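Local structure of B-cell differentiation antigen CD72 (5B1R) at residues S57-E60 with E61-R65. The protein acts as a co-receptor of the B-cell receptor that recognises the Sm/RNP self-antigen and recruits the phosphatase SHP-1 to dampen signalling, this chain being its extracellular C-type lectin-like domain. The protein carries 2 engineered substitutions. Sequence-based numbering, arbitrary orientation.
Sequences SGLE and ELLDR
Glu61 closes the single full turn that begins at Ser57: its backbone N donates to Ser57 O at 3.0 Å, an i to i+4 bond with an N-H...O angle of 160°. Its side chain runs back past the same carbonyl, with Glu61 CG 3.2 Å from Ser57 O. That course follows from chi1 of -68°, which sets CG anti to the carbonyl carbon, and the extended chain then carries OE1 alongside Ser57 CB. A long acidic chain suits this exposed edge, where it can follow the helix while its carboxylate stays on the surface.

At Leu62 the spacing tightens to i+3. Its N donates to Leu59 O at 3.0 Å, but from above the carbonyl plane, 54° out of it and not on a lone pair, as the chain passes into the turn. The Leu62 side chain lies beside Gly58, with Leu62 CD1 3.6 Å from Gly58 O, and also touches Ile10 and Ile19, which gives this otherwise exposed leucine an apolar footing.

Leu63 completes the change: its N bonds Glu60 O at 3.2 Å, while a second approach to Leu59 O is long and weak. Leu63 CD2 meets Leu59 CD1 at 4.2 Å, the two chains crossing at a slant. Leucine fits both places, because Leu59 is buried against Phe17, Ile19 and Phe43, and Leu63 packs on Ile19, Leu55 and Trp98. The Glu60 side chain also touches Leu55 and Trp98, a place its aliphatic part suits. A water donates to both Glu60 O and Leu63 O, linking the first and last carbonyls of the turn.

The arrangement is a one-turn helix ending in a type I beta turn, Glu60 to Leu63, whose leucines pack on strands 10-12, 15-21 and 97-104 of a C-type lectin-like fold.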
# COMPACT_ATOMS: atom_id res chain seq x y z
N SER A 57 3.29 -11.79 3.12
CA SER A 57 2.18 -12.60 3.62
C SER A 57 1.48 -11.98 4.83
O SER A 57 0.25 -12.03 4.94
CB SER A 57 2.67 -13.99 4.01
OG SER A 57 3.22 -14.66 2.89
N GLY A 58 2.27 -11.41 5.74
CA GLY A 58 1.69 -10.88 6.96
C GLY A 58 0.71 -9.76 6.68
O GLY A 58 -0.29 -9.61 7.38
N LEU A 59 1.01 -8.97 5.65
CA LEU A 59 0.11 -7.91 5.23
C LEU A 59 -1.07 -8.48 4.44
O LEU A 59 -2.24 -8.16 4.72
CB LEU A 59 0.87 -6.87 4.38
CG LEU A 59 0.02 -5.79 3.72
CD1 LEU A 59 -0.68 -4.89 4.73
CD2 LEU A 59 0.90 -4.98 2.79
N GLU A 60 -0.77 -9.31 3.43
CA GLU A 60 -1.80 -9.81 2.53
C GLU A 60 -2.92 -10.50 3.30
O GLU A 60 -4.09 -10.32 3.00
CB GLU A 60 -1.16 -10.75 1.51
CG GLU A 60 -2.15 -11.28 0.49
CD GLU A 60 -1.50 -11.95 -0.71
OE1 GLU A 60 -0.29 -11.74 -0.96
OE2 GLU A 60 -2.23 -12.66 -1.43
N GLU A 61 -2.55 -11.26 4.33
CA GLU A 61 -3.53 -12.04 5.07
C GLU A 61 -4.48 -11.20 5.90
O GLU A 61 -5.54 -11.69 6.30
CB GLU A 61 -2.82 -13.04 5.97
CG GLU A 61 -2.12 -14.15 5.20
CD GLU A 61 -1.45 -15.17 6.11
OE1 GLU A 61 -0.62 -15.96 5.59
OE2 GLU A 61 -1.74 -15.20 7.33
N LEU A 62 -4.13 -9.94 6.15
CA LEU A 62 -4.98 -9.03 6.91
C LEU A 62 -5.83 -8.10 6.05
O LEU A 62 -6.67 -7.35 6.56
CB LEU A 62 -4.15 -8.21 7.90
CG LEU A 62 -3.62 -9.06 9.06
CD1 LEU A 62 -2.60 -8.27 9.86
CD2 LEU A 62 -4.78 -9.48 9.95
N LEU A 63 -5.64 -8.13 4.73
CA LEU A 63 -6.47 -7.30 3.86
C LEU A 63 -7.85 -7.92 3.68
O LEU A 63 -8.01 -9.13 3.65
CB LEU A 63 -5.79 -7.16 2.50
CG LEU A 63 -4.42 -6.49 2.50
CD1 LEU A 63 -3.84 -6.49 1.07
CD2 LEU A 63 -4.49 -5.08 3.05
N ASP A 64 -8.85 -7.06 3.52
CA ASP A 64 -10.21 -7.48 3.25
C ASP A 64 -10.34 -7.68 1.74
O ASP A 64 -10.17 -6.73 0.96
CB ASP A 64 -11.14 -6.38 3.74
CG ASP A 64 -12.61 -6.71 3.57
OD1 ASP A 64 -12.97 -7.55 2.71
OD2 ASP A 64 -13.41 -6.10 4.30
N ARG A 65 -10.62 -8.91 1.33
CA ARG A 65 -10.67 -9.24 -0.09
C ARG A 65 -11.77 -8.51 -0.87
O ARG A 65 -11.75 -8.48 -2.10
CB ARG A 65 -10.80 -10.75 -0.30
CG ARG A 65 -12.18 -11.31 0.02
CD ARG A 65 -12.35 -12.71 -0.56
NE ARG A 65 -12.13 -12.73 -2.01
CZ ARG A 65 -11.32 -13.58 -2.65
NH1 ARG A 65 -10.65 -14.50 -1.97
NH2 ARG A 65 -11.19 -13.50 -3.97
O HOH W 1 -6.62 -11.24 2.79